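Local atomic coordinates of aromatic amino acid aminotransferase I (Candida albicans WO-1, PDB entry 6HNU), a protein that probably catalyses the pyridoxal-phosphate-dependent transfer of an amino group from aromatic amino acids to 2-oxoglutarate, yielding aromatic oxo-acids and glutamate. Residues Ile159-Tyr164 against Phe209-Cys214; Thr165-Leu170 against Ser435-Glu440. All blocks are in the same frame, centred on the assembly; numbering follows the deposited sequence.

Contact 1 of 2, residues Ile159-Tyr164 against Phe209-Cys214. With PLP (pyridoxal-5'-phosphate), chain I.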
loop_
_atom_site.group_PDB
_atom_site.type_symbol
_atom_site.label_atom_id
_atom_site.label_comp_id
_atom_site.label_asym_id
_atom_site.label_seq_id
_atom_site.Cartn_x
_atom_site.Cartn_y
_atom_site.Cartn_z
ATOM N N ILE B 159 15.539 14.827 10.253
ATOM C CA ILE B 159 16.117 14.543 8.903
ATOM C C ILE B 159 16.504 15.855 8.222
ATOM O O ILE B 159 15.918 16.932 8.555
ATOM C CB ILE B 159 15.133 13.727 8.051
ATOM C CG1 ILE B 159 13.829 14.475 7.772
ATOM C CG2 ILE B 159 14.910 12.406 8.745
ATOM C CD1 ILE B 159 13.006 13.858 6.658
ATOM N N LEU B 160 17.447 15.776 7.281
ATOM C CA LEU B 160 17.767 16.912 6.406
ATOM C C LEU B 160 16.963 16.725 5.123
ATOM O O LEU B 160 16.906 15.560 4.617
ATOM C CB LEU B 160 19.269 16.975 6.130
ATOM C CG LEU B 160 20.162 16.994 7.378
ATOM C CD1 LEU B 160 21.607 16.922 6.966
ATOM C CD2 LEU B 160 19.879 18.239 8.186
ATOM N N VAL B 161 16.368 17.823 4.653
ATOM C CA VAL B 161 15.612 17.886 3.371
ATOM C C VAL B 161 16.134 19.075 2.572
ATOM O O VAL B 161 16.635 20.021 3.195
ATOM C CB VAL B 161 14.090 17.969 3.570
ATOM C CG1 VAL B 161 13.539 16.803 4.403
ATOM C CG2 VAL B 161 13.667 19.297 4.200
ATOM N N GLU B 162 15.964 19.032 1.242
ATOM C CA GLU B 162 16.191 20.178 0.341
ATOM C C GLU B 162 15.300 21.337 0.813
ATOM O O GLU B 162 14.136 21.101 1.165
ATOM C CB GLU B 162 15.996 19.753 -1.114
ATOM C CG GLU B 162 17.110 18.812 -1.528
ATOM C CD GLU B 162 16.829 17.837 -2.654
ATOM O OE1 GLU B 162 15.691 17.366 -2.762
ATOM O OE2 GLU B 162 17.804 17.497 -3.349
ATOM N N GLU B 163 15.814 22.568 0.825
ATOM C CA GLU B 163 15.054 23.683 1.448
ATOM C C GLU B 163 13.786 23.969 0.649
ATOM O O GLU B 163 12.878 24.514 1.247
ATOM C CB GLU B 163 15.878 24.960 1.624
ATOM C CG GLU B 163 16.128 25.705 0.334
ATOM C CD GLU B 163 16.885 27.020 0.496
ATOM O OE1 GLU B 163 17.915 27.162 -0.151
ATOM O OE2 GLU B 163 16.421 27.873 1.226
ATOM N N TYR B 164 13.711 23.600 -0.634
ATOM C CA TYR B 164 12.467 23.494 -1.422
ATOM C C TYR B 164 12.330 22.044 -1.860
ATOM O O TYR B 164 13.278 21.522 -2.460
ATOM C CB TYR B 164 12.431 24.371 -2.668
ATOM C CG TYR B 164 12.572 25.832 -2.343
ATOM C CD1 TYR B 164 13.822 26.402 -2.199
ATOM C CD2 TYR B 164 11.471 26.599 -2.061
ATOM C CE1 TYR B 164 13.980 27.727 -1.817
ATOM C CE2 TYR B 164 11.595 27.948 -1.744
ATOM C CZ TYR B 164 12.859 28.508 -1.606
ATOM O OH TYR B 164 13.029 29.815 -1.245
ATOM N N PHE B 209 19.221 11.029 8.424
ATOM C CA PHE B 209 19.545 10.971 6.989
ATOM C C PHE B 209 19.255 12.304 6.304
ATOM O O PHE B 209 18.591 13.228 6.855
ATOM C CB PHE B 209 18.771 9.803 6.360
ATOM C CG PHE B 209 17.266 9.862 6.398
ATOM C CD1 PHE B 209 16.548 10.759 5.610
ATOM C CD2 PHE B 209 16.554 8.941 7.138
ATOM C CE1 PHE B 209 15.170 10.786 5.641
ATOM C CE2 PHE B 209 15.168 8.944 7.137
ATOM C CZ PHE B 209 14.474 9.860 6.377
ATOM N N LEU B 210 19.690 12.343 5.053
ATOM C CA LEU B 210 19.351 13.399 4.082
ATOM C C LEU B 210 18.407 12.811 3.042
ATOM O O LEU B 210 18.692 11.718 2.536
ATOM C CB LEU B 210 20.630 13.945 3.431
ATOM C CG LEU B 210 20.397 14.754 2.153
ATOM C CD1 LEU B 210 19.747 16.086 2.442
ATOM C CD2 LEU B 210 21.699 14.967 1.397
ATOM N N TYR B 211 17.295 13.502 2.814
ATOM C CA TYR B 211 16.263 13.163 1.812
ATOM C C TYR B 211 16.528 14.064 0.613
ATOM O O TYR B 211 16.435 15.270 0.768
ATOM C CB TYR B 211 14.852 13.354 2.405
ATOM C CG TYR B 211 13.722 13.291 1.405
ATOM C CD1 TYR B 211 13.381 12.098 0.787
ATOM C CD2 TYR B 211 13.013 14.424 1.046
ATOM C CE1 TYR B 211 12.385 12.025 -0.164
ATOM C CE2 TYR B 211 12.000 14.385 0.101
ATOM C CZ TYR B 211 11.699 13.180 -0.518
ATOM O OH TYR B 211 10.719 13.144 -1.451
ATOM N N THR B 212 16.826 13.484 -0.548
ATOM C CA THR B 212 17.176 14.222 -1.768
ATOM C C THR B 212 16.403 13.673 -2.958
ATOM O O THR B 212 16.447 12.467 -3.231
ATOM C CB THR B 212 18.702 14.280 -1.971
ATOM O OG1 THR B 212 18.952 15.002 -3.166
ATOM C CG2 THR B 212 19.386 12.935 -2.089
ATOM N N ILE B 213 15.783 14.570 -3.700
ATOM C CA ILE B 213 15.257 14.231 -5.049
ATOM C C ILE B 213 16.311 14.731 -6.024
ATOM O O ILE B 213 16.145 15.830 -6.589
ATOM C CB ILE B 213 13.874 14.876 -5.238
ATOM C CG1 ILE B 213 12.968 14.629 -4.032
ATOM C CG2 ILE B 213 13.246 14.395 -6.525
ATOM C CD1 ILE B 213 11.831 15.618 -3.872
ATOM N N CYS B 214 17.391 13.966 -6.211
ATOM C CA CYS B 214 18.633 14.572 -6.688
ATOM C C CYS B 214 18.606 14.734 -8.213
ATOM O O CYS B 214 19.411 15.512 -8.692
ATOM C CB CYS B 214 19.840 13.825 -6.161
ATOM S SG CYS B 214 19.755 12.035 -6.350
HETATM N N1 PLP I . 8.600 11.329 -4.788
HETATM C C2 PLP I . 8.684 12.516 -5.393
HETATM C C2A PLP I . 9.786 13.439 -5.007
HETATM C C3 PLP I . 7.763 12.901 -6.365
HETATM O O3 PLP I . 7.868 14.158 -6.895
HETATM C C4 PLP I . 6.714 12.019 -6.695
HETATM C C4A PLP I . 5.718 12.414 -7.688
HETATM C C5 PLP I . 6.663 10.762 -6.078
HETATM C C6 PLP I . 7.604 10.479 -5.120
HETATM C C5A PLP I . 5.528 9.799 -6.328
HETATM O O4P PLP I . 6.030 8.455 -6.560
HETATM P P PLP I . 5.128 7.208 -6.720
HETATM O O1P PLP I . 6.155 6.160 -7.084
HETATM O O2P PLP I . 4.112 7.533 -7.851
HETATM O O3P PLP I . 4.433 6.961 -5.383
HETATM O O HOH W 1 14.449 16.988 -0.325
#
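Leu160 and Leu210 pair as neighbours in two parallel strands of the mixed central sheet of a fold type I aminotransferase, which carries the cofactor site. Leu160 N gives its hydrogen to Phe209 O, and Leu160 O takes one from Tyr211 N, both at 2.8 Å. At the start of the pair Ile159 CG2 sits over one face of the Phe209 ring, 3.6 Å from its centroid, a CH-pi contact. At the C-terminal strand ends, where direct backbone bonding stops, the Glu162 side chain bridges them. Its CG leaves CB anti to the carbonyl carbon (chi1 -69°), and the extended chain carries CD to 3.6 Å from Thr212 OG1. At the tip, OE1 accepts Ile213 N at 3.0 Å on the syn side, though 28° out of the carboxylate plane, and also binds Gln217 and a water that bridges to Tyr211 O. OE2 is met from above that plane by the Thr212 OG1 hydroxyl, 2.8 Å away. Both oxygens of this buried carboxylate are gripped just where the chain leaves strand 209-212. Tyr211 OH is hydrogen-bonded to Asp246, also of the cofactor pocket, while Ile213 CD1 presses against the PLP methyl C2A at 3.2 Å.

Contact 2 of 2, residues Thr165-Leu170 against Ser435-Glu440; sequences TFSSAL and SWFKAE. With PLP (pyridoxal-5'-phosphate), chain I; PHE (phenylalanine), chain J.
The chain at Thr165 runs past the end of a 3-10 turn, and one backbone bond joins them: Thr165 N to Phe437 O, 3.0 Å with 161° at the hydrogen. Thr165 O, itself an acceptor, lies at the edge of the Phe437 ring in its plane, 3.4 Å from Phe437 CB and close to CD2. In the first turn of the helix, Leu170 points toward Ala439, and its two methyls meet Ala439 CB almost evenly, CD1 at 3.9 Å and CD2 at 4.0 Å. This joins the N-terminal end of helix 167-175, beside the central sheet, to the loop between strands 429-433 and 459-465 of the four-stranded antiparallel sheet. Phe166, at the N-cap of that helix, turns the other way. A trans chi1 (-175°) swings the ring to the cofactor, where PLP C3 lies 3.4 Å above one face, nearer the ring's edge than its centre. The bound phenylalanine also comes near this ring, its N 3.4 Å from Phe166 CZ. Leu28 of the second subunit packs on Phe437, and Pro27 of the same subunit on Ser167. Farther along the loop, Lys438 NZ donates to Ala439 O at 3.1 Å and makes a salt bridge with Glu440 OE2.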
loop_
_atom_site.group_PDB
_atom_site.type_symbol
_atom_site.label_atom_id
_atom_site.label_comp_id
_atom_site.label_asym_id
_atom_site.label_seq_id
_atom_site.Cartn_x
_atom_site.Cartn_y
_atom_site.Cartn_z
ATOM N N THR B 165 11.230 21.412 -1.483
ATOM C CA THR B 165 11.090 19.953 -1.759
ATOM C C THR B 165 9.614 19.573 -1.905
ATOM O O THR B 165 8.739 20.462 -1.919
ATOM C CB THR B 165 11.833 19.159 -0.677
ATOM O OG1 THR B 165 11.934 17.816 -1.178
ATOM C CG2 THR B 165 11.182 19.234 0.684
ATOM N N PHE B 166 9.339 18.269 -1.974
ATOM C CA PHE B 166 8.030 17.677 -2.307
ATOM C C PHE B 166 7.084 17.805 -1.113
ATOM O O PHE B 166 7.456 17.363 -0.033
ATOM C CB PHE B 166 8.307 16.228 -2.698
ATOM C CG PHE B 166 7.136 15.436 -3.192
ATOM C CD1 PHE B 166 6.113 16.045 -3.900
ATOM C CD2 PHE B 166 7.087 14.064 -2.963
ATOM C CE1 PHE B 166 5.068 15.290 -4.404
ATOM C CE2 PHE B 166 6.019 13.317 -3.429
ATOM C CZ PHE B 166 5.018 13.930 -4.158
ATOM N N SER B 167 5.936 18.459 -1.257
ATOM C CA SER B 167 4.996 18.713 -0.133
ATOM C C SER B 167 4.547 17.410 0.552
ATOM O O SER B 167 4.534 17.396 1.786
ATOM C CB SER B 167 3.823 19.547 -0.585
ATOM O OG SER B 167 4.288 20.841 -0.973
ATOM N N SER B 168 4.270 16.356 -0.219
ATOM C CA SER B 168 3.825 15.033 0.289
ATOM C C SER B 168 4.896 14.440 1.200
ATOM O O SER B 168 4.516 13.841 2.205
ATOM C CB SER B 168 3.466 14.079 -0.816
ATOM O OG SER B 168 2.415 14.622 -1.591
ATOM N N ALA B 169 6.195 14.604 0.865
ATOM C CA ALA B 169 7.274 14.032 1.700
ATOM C C ALA B 169 7.315 14.754 3.056
ATOM O O ALA B 169 7.547 14.090 4.105
ATOM C CB ALA B 169 8.590 14.092 0.966
ATOM N N LEU B 170 7.101 16.063 3.061
ATOM C CA LEU B 170 7.112 16.866 4.301
ATOM C C LEU B 170 5.888 16.495 5.143
ATOM O O LEU B 170 6.033 16.364 6.359
ATOM C CB LEU B 170 7.085 18.350 3.927
ATOM C CG LEU B 170 8.313 18.907 3.203
ATOM C CD1 LEU B 170 8.124 20.395 2.934
ATOM C CD2 LEU B 170 9.572 18.638 3.991
ATOM N N SER B 435 7.215 29.379 -3.057
ATOM C CA SER B 435 7.245 29.445 -1.567
ATOM C C SER B 435 6.409 28.283 -0.989
ATOM O O SER B 435 6.654 27.877 0.128
ATOM C CB SER B 435 6.731 30.785 -1.084
ATOM O OG SER B 435 5.359 30.929 -1.408
ATOM N N TRP B 436 5.465 27.758 -1.752
ATOM C CA TRP B 436 4.580 26.639 -1.330
ATOM C C TRP B 436 5.416 25.383 -1.081
ATOM O O TRP B 436 4.920 24.528 -0.364
ATOM C CB TRP B 436 3.476 26.380 -2.347
ATOM C CG TRP B 436 2.519 27.520 -2.547
ATOM C CD1 TRP B 436 2.624 28.789 -2.055
ATOM C CD2 TRP B 436 1.354 27.516 -3.387
ATOM N NE1 TRP B 436 1.602 29.570 -2.531
ATOM C CE2 TRP B 436 0.787 28.800 -3.319
ATOM C CE3 TRP B 436 0.731 26.545 -4.181
ATOM C CZ2 TRP B 436 -0.384 29.132 -4.000
ATOM C CZ3 TRP B 436 -0.439 26.867 -4.835
ATOM C CH2 TRP B 436 -0.969 28.155 -4.771
ATOM N N PHE B 437 6.651 25.305 -1.599
ATOM C CA PHE B 437 7.510 24.094 -1.480
ATOM C C PHE B 437 8.554 24.302 -0.404
ATOM O O PHE B 437 9.423 23.428 -0.210
ATOM C CB PHE B 437 8.178 23.740 -2.803
ATOM C CG PHE B 437 7.221 23.552 -3.932
ATOM C CD1 PHE B 437 6.824 24.604 -4.743
ATOM C CD2 PHE B 437 6.722 22.292 -4.209
ATOM C CE1 PHE B 437 5.998 24.383 -5.822
ATOM C CE2 PHE B 437 5.900 22.072 -5.301
ATOM C CZ PHE B 437 5.493 23.127 -6.075
ATOM N N LYS B 438 8.520 25.433 0.281
ATOM C CA LYS B 438 9.570 25.716 1.279
ATOM C C LYS B 438 9.445 24.744 2.460
ATOM O O LYS B 438 8.377 24.701 3.018
ATOM C CB LYS B 438 9.444 27.161 1.778
ATOM C CG LYS B 438 10.561 27.592 2.716
ATOM C CD LYS B 438 11.857 27.874 1.994
ATOM C CE LYS B 438 13.079 27.319 2.684
ATOM N NZ LYS B 438 13.080 27.587 4.141
ATOM N N ALA B 439 10.538 24.123 2.905
ATOM C CA ALA B 439 10.569 23.205 4.048
ATOM C C ALA B 439 10.944 24.025 5.277
ATOM O O ALA B 439 11.850 24.880 5.173
ATOM C CB ALA B 439 11.540 22.077 3.829
ATOM N N GLU B 440 10.303 23.757 6.393
ATOM C CA GLU B 440 10.630 24.399 7.690
ATOM C C GLU B 440 10.793 23.332 8.770
ATOM O O GLU B 440 10.098 22.353 8.729
ATOM C CB GLU B 440 9.553 25.414 8.050
ATOM C CG GLU B 440 9.455 26.524 7.037
ATOM C CD GLU B 440 10.623 27.507 6.971
ATOM O OE1 GLU B 440 11.712 27.240 7.557
ATOM O OE2 GLU B 440 10.446 28.547 6.304
HETATM N N1 PLP I . 8.600 11.329 -4.788
HETATM C C2 PLP I . 8.684 12.516 -5.393
HETATM C C2A PLP I . 9.786 13.439 -5.007
HETATM C C3 PLP I . 7.763 12.901 -6.365
HETATM O O3 PLP I . 7.868 14.158 -6.895
HETATM C C4 PLP I . 6.714 12.019 -6.695
HETATM C C4A PLP I . 5.718 12.414 -7.688
HETATM C C5 PLP I . 6.663 10.762 -6.078
HETATM C C6 PLP I . 7.604 10.479 -5.120
HETATM C C5A PLP I . 5.528 9.799 -6.328
HETATM O O4P PLP I . 6.030 8.455 -6.560
HETATM P P PLP I . 5.128 7.208 -6.720
HETATM O O1P PLP I . 6.155 6.160 -7.084
HETATM O O2P PLP I . 4.112 7.533 -7.851
HETATM O O3P PLP I . 4.433 6.961 -5.383
HETATM N N PHE J . 4.991 13.613 -7.513
HETATM C CA PHE J . 3.585 13.833 -7.961
HETATM C C PHE J . 3.236 15.309 -7.722
HETATM O O PHE J . 3.892 16.190 -8.304
HETATM C CB PHE J . 2.652 12.837 -7.264
HETATM C CG PHE J . 1.199 13.228 -7.236
HETATM C CD1 PHE J . 0.576 13.741 -8.367
HETATM C CD2 PHE J . 0.454 13.078 -6.074
HETATM C CE1 PHE J . -0.762 14.110 -8.329
HETATM C CE2 PHE J . -0.883 13.443 -6.040
HETATM C CZ PHE J . -1.491 13.949 -7.170
HETATM O OXT PHE J . 2.327 15.653 -6.952
#

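Overall arrangement
Segments 159-164 and 165-170 follow each other directly, so contact 2 takes up the chain where contact 1 leaves it; the two centres are 10 Å apart. Glu163 O and Ala439 N, at 2.9 Å, probably form a hydrogen bond that brings the loop 435-440 up to the end of the strand. Nearer the cofactor, Tyr211 OH packs on Ala169 CB at 3.4 Å, and Ile213 CD1 on Thr165 OG1 at 3.5 Å. Both contacts reach PLP around the same methyl: Phe166 CD2 lies 3.4 Å from its C2A, the atom that Ile213 also touches. Tyr105 of the second subunit hydrogen-bonds to PLP as well, making the pocket a shared one.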